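Local coordinates for protein putative enoyl-CoA hydratase (Streptomyces avermitilis, PDB 3GKB) that is a putative enoyl-CoA hydratase of the crotonase family, so probably acts on an acyl-CoA thioester, though its substrate is not established, at residues Thr156-Gly161 against Asp227-Gly232; Ala168-Val171 against Leu177-Ala180. One frame throughout, in Å; residues are numbered along the deposited sequence.

Contact 1 of 2, residues Thr156-Gly161 against Asp227-Gly232; sequences TQYLRG and DDLKEG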
# COMPACT_ATOMS: atom_id res chain seq x y z
N THR B 156 -3.69 -7.76 -13.59
CA THR B 156 -4.32 -8.15 -12.32
C THR B 156 -3.24 -8.28 -11.23
O THR B 156 -3.44 -7.85 -10.09
CB THR B 156 -5.13 -9.46 -12.41
OG1 THR B 156 -4.27 -10.56 -12.70
CG2 THR B 156 -6.27 -9.35 -13.44
N GLN B 157 -2.08 -8.81 -11.62
CA GLN B 157 -0.99 -9.00 -10.67
C GLN B 157 -0.20 -7.74 -10.36
O GLN B 157 0.21 -7.53 -9.19
CB GLN B 157 -0.08 -10.14 -11.12
CG GLN B 157 -0.85 -11.44 -11.44
CD GLN B 157 -1.72 -11.89 -10.25
OE1 GLN B 157 -1.20 -12.18 -9.19
NE2 GLN B 157 -3.03 -11.88 -10.43
N TYR B 158 0.02 -6.90 -11.37
CA TYR B 158 0.68 -5.63 -11.14
C TYR B 158 -0.17 -4.77 -10.20
O TYR B 158 0.34 -4.14 -9.29
CB TYR B 158 0.99 -4.91 -12.44
CG TYR B 158 1.80 -5.71 -13.46
CD1 TYR B 158 2.58 -6.83 -13.09
CD2 TYR B 158 1.79 -5.34 -14.80
CE1 TYR B 158 3.32 -7.52 -14.03
CE2 TYR B 158 2.50 -6.03 -15.74
CZ TYR B 158 3.29 -7.10 -15.36
OH TYR B 158 3.99 -7.78 -16.35
N LEU B 159 -1.48 -4.76 -10.44
CA LEU B 159 -2.41 -4.07 -9.53
C LEU B 159 -2.41 -4.70 -8.17
O LEU B 159 -2.32 -3.99 -7.17
CB LEU B 159 -3.84 -4.09 -10.10
CG LEU B 159 -4.06 -3.07 -11.24
CD1 LEU B 159 -5.29 -3.45 -12.07
CD2 LEU B 159 -4.24 -1.64 -10.66
N ARG B 160 -2.55 -6.02 -8.09
CA ARG B 160 -2.54 -6.62 -6.76
C ARG B 160 -1.33 -6.13 -5.93
O ARG B 160 -1.46 -5.76 -4.74
CB ARG B 160 -2.54 -8.14 -6.80
CG ARG B 160 -2.76 -8.71 -5.41
CD ARG B 160 -2.94 -10.17 -5.36
NE ARG B 160 -3.46 -10.50 -4.02
CZ ARG B 160 -4.40 -11.41 -3.76
NH1 ARG B 160 -4.94 -12.12 -4.73
NH2 ARG B 160 -4.80 -11.62 -2.51
N GLY B 161 -0.16 -6.17 -6.55
CA GLY B 161 1.09 -5.81 -5.87
C GLY B 161 1.17 -4.34 -5.54
O GLY B 161 1.59 -3.99 -4.44
N ASP B 227 9.52 -8.58 -8.23
CA ASP B 227 8.60 -9.38 -7.44
C ASP B 227 8.43 -10.76 -8.07
O ASP B 227 8.50 -10.94 -9.28
CB ASP B 227 7.25 -8.66 -7.32
CG ASP B 227 7.17 -7.72 -6.11
OD1 ASP B 227 7.51 -6.49 -6.20
OD2 ASP B 227 6.74 -8.22 -5.04
N ASP B 228 8.21 -11.74 -7.20
CA ASP B 228 7.94 -13.11 -7.62
C ASP B 228 6.46 -13.19 -7.95
O ASP B 228 5.62 -13.19 -7.04
CB ASP B 228 8.29 -14.06 -6.47
CG ASP B 228 7.83 -15.49 -6.73
OD1 ASP B 228 7.45 -15.82 -7.88
OD2 ASP B 228 7.85 -16.27 -5.75
N LEU B 229 6.13 -13.20 -9.25
CA LEU B 229 4.73 -13.27 -9.71
C LEU B 229 4.38 -14.56 -10.49
O LEU B 229 3.34 -14.62 -11.16
CB LEU B 229 4.38 -12.04 -10.58
CG LEU B 229 4.67 -10.67 -9.98
CD1 LEU B 229 4.28 -9.53 -10.94
CD2 LEU B 229 3.95 -10.48 -8.66
N LYS B 230 5.23 -15.57 -10.43
CA LYS B 230 5.04 -16.73 -11.30
C LYS B 230 3.65 -17.36 -11.14
O LYS B 230 2.92 -17.57 -12.11
CB LYS B 230 6.09 -17.81 -10.99
CG LYS B 230 5.93 -19.02 -11.85
CD LYS B 230 6.87 -20.12 -11.44
CE LYS B 230 6.69 -21.34 -12.30
NZ LYS B 230 7.69 -22.38 -11.94
N GLU B 231 3.28 -17.66 -9.90
CA GLU B 231 1.98 -18.32 -9.66
C GLU B 231 0.80 -17.41 -9.98
O GLU B 231 -0.21 -17.86 -10.54
CB GLU B 231 1.89 -18.84 -8.23
CG GLU B 231 2.80 -20.06 -7.98
CD GLU B 231 2.74 -21.14 -9.09
OE1 GLU B 231 1.65 -21.71 -9.36
OE2 GLU B 231 3.80 -21.45 -9.67
N GLY B 232 0.94 -16.13 -9.67
CA GLY B 232 -0.13 -15.17 -9.97
C GLY B 232 -0.36 -15.00 -11.46
O GLY B 232 -1.51 -14.91 -11.90
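Gln157 and Gly232 bring the two backbones together, their CA atoms 6.3 Å apart, where helix 155-163 passes the first turn of helix 230-243. Leu229 stands at the N-cap position, and the second segment is helical from Lys230 onward. No hydrogen bond joins the segments; one helix packs on the start of another at a border between subunits of the three-chain assembly, where Arg160 forms a salt bridge with Asp227 of the second subunit. The amide of Gln157 lies against the backbone of Gly232, with OE1 3.3 Å from Gly232 CA and CD 3.4 Å from Gly232 O. Glycine suits this place because a CB there would point at Gln157 and run into OE1. The glutamine chain is bent at chi2 (-54°), which folds its amide back so that NE2 donates to Thr156 OG1 over 2.9 Å, nearly in the amide plane. NE2 also donates to the carbonyl O of Ser223 in the second subunit, so two acceptors fix the rotation of the amide. Cutting Gln157 back to an alanine is likely to open a gap beside Gly232 and leave both acceptors without this donor. Thr156 OG1 is also hydrogen-bonded to Glu236, a polar tie to helix 230-243. Further along, Leu229 sends one methyl, CD1, to the edge of the Tyr158 ring, near its plane and 3.8 Å from CE1, the two side chains crossing at about a right angle. Leucine suits the spot because its branched, apolar end brings a methyl to the aromatic edge. Tyrosine also serves a carboxylate, its hydroxyl hydrogen-bonded to Glu100 of helix 96-103. Arg103 of that helix touches both Tyr158 and Leu229, and helix 120-127 packs on Tyr158 through Ala126 and Ala127.

Contact 2 of 2, residues Ala168-Val171 against Leu177-Ala180; sequences ALEV and LFDA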
# COMPACT_ATOMS: atom_id res chain seq x y z
N ALA B 168 -7.47 -3.47 -6.61
CA ALA B 168 -7.29 -4.17 -7.85
C ALA B 168 -8.63 -4.65 -8.41
O ALA B 168 -8.87 -4.50 -9.60
CB ALA B 168 -6.33 -5.37 -7.67
N LEU B 169 -9.48 -5.21 -7.56
CA LEU B 169 -10.81 -5.67 -8.00
C LEU B 169 -11.66 -4.49 -8.42
O LEU B 169 -12.39 -4.55 -9.40
CB LEU B 169 -11.52 -6.41 -6.87
CG LEU B 169 -11.12 -7.87 -6.67
CD1 LEU B 169 -11.75 -8.31 -5.35
CD2 LEU B 169 -11.57 -8.78 -7.87
N GLU B 170 -11.57 -3.39 -7.66
CA GLU B 170 -12.24 -2.17 -8.05
C GLU B 170 -11.77 -1.72 -9.44
O GLU B 170 -12.60 -1.43 -10.31
CB GLU B 170 -12.01 -1.05 -7.03
CG GLU B 170 -12.69 0.28 -7.43
CD GLU B 170 -12.20 1.49 -6.60
OE1 GLU B 170 -11.34 1.32 -5.70
OE2 GLU B 170 -12.64 2.60 -6.90
N VAL B 171 -10.47 -1.63 -9.65
CA VAL B 171 -9.96 -1.14 -10.96
C VAL B 171 -10.46 -2.04 -12.08
O VAL B 171 -10.96 -1.56 -13.09
CB VAL B 171 -8.42 -0.98 -10.98
CG1 VAL B 171 -7.88 -0.78 -12.41
CG2 VAL B 171 -8.02 0.21 -10.08
N LEU B 177 -11.91 4.86 -16.11
CA LEU B 177 -10.67 5.55 -16.40
C LEU B 177 -10.33 6.35 -15.16
O LEU B 177 -11.09 7.27 -14.76
CB LEU B 177 -10.85 6.47 -17.61
CG LEU B 177 -9.56 7.14 -18.08
CD1 LEU B 177 -8.68 6.13 -18.70
CD2 LEU B 177 -9.90 8.32 -19.07
N PHE B 178 -9.24 5.96 -14.50
CA PHE B 178 -8.75 6.62 -13.29
C PHE B 178 -7.90 7.82 -13.66
O PHE B 178 -7.08 7.74 -14.55
CB PHE B 178 -7.94 5.63 -12.44
CG PHE B 178 -8.78 4.66 -11.71
CD1 PHE B 178 -8.94 4.76 -10.33
CD2 PHE B 178 -9.48 3.68 -12.39
CE1 PHE B 178 -9.76 3.88 -9.66
CE2 PHE B 178 -10.33 2.80 -11.70
CZ PHE B 178 -10.46 2.91 -10.34
N ASP B 179 -8.13 8.94 -13.00
CA ASP B 179 -7.26 10.09 -13.24
C ASP B 179 -5.92 9.91 -12.54
O ASP B 179 -5.72 9.01 -11.73
CB ASP B 179 -7.95 11.41 -12.87
CG ASP B 179 -8.28 11.53 -11.40
OD1 ASP B 179 -7.64 10.94 -10.52
OD2 ASP B 179 -9.25 12.28 -11.11
N ALA B 180 -4.96 10.75 -12.89
CA ALA B 180 -3.61 10.62 -12.35
C ALA B 180 -3.54 10.71 -10.84
O ALA B 180 -2.81 9.94 -10.21
CB ALA B 180 -2.66 11.68 -12.98
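The Phe178 ring carries Val171 CG2 over one face and Glu170 OE2 at its edge. Val171 CG2 makes a CH-pi contact, 4.0 Å from the Phe178 ring centroid and offset toward the rim near CZ. Valine suits this place because its compact branches serve two neighbours: with CG1 anti to the backbone N (chi1 167°), CG2 is left for the ring while CG1 packs on Leu159. After helix 165-174 the chain turns back, and the short strand 178-179 passes beside the helix, pairing through Phe178 with Leu140 at the border of a small three-stranded sheet in the crotonase fold. Phenylalanine thus spans from that strand to the helix with one broad apolar group. Glu170 reaches the ring edge with an extended chain, OE2 4.1 Å from Phe178 CZ, and its carboxylate plane is turned 67° from the ring. A long-chained acid suits this place because it carries two oxygens past the ring edge to polar partners: OE1 is hydrogen-bonded to Tyr186 and to Asn190 of the second subunit, and OE2 forms a salt bridge with Arg191 of that subunit. The same arginine packs on Phe178, bringing the subunit interface up to the ring.

From the N terminus the chain lays down five of the six strands of the larger sheet before it reaches helix 155-163, whose residues 156-161 form one half of contact 1, and then turns directly into helix 165-174. Contact 2 closes a short loop there, joining residues 168-171 to strand 178-179 across five intervening residues. Residues 227-232 complete contact 1, with 65 residues between 161 and 227, so contact 2 is nested inside that larger loop. Their centres lie about 17 Å apart, yet the consecutive helices 155-163 and 165-174 touch: Leu159 CB meets Ala168 CB at 3.7 Å. Contact 1 joins helix 155-163 to the start of helix 230-243, contact 2 joins helix 165-174 to the edge of the small sheet, and both reach the second subunit.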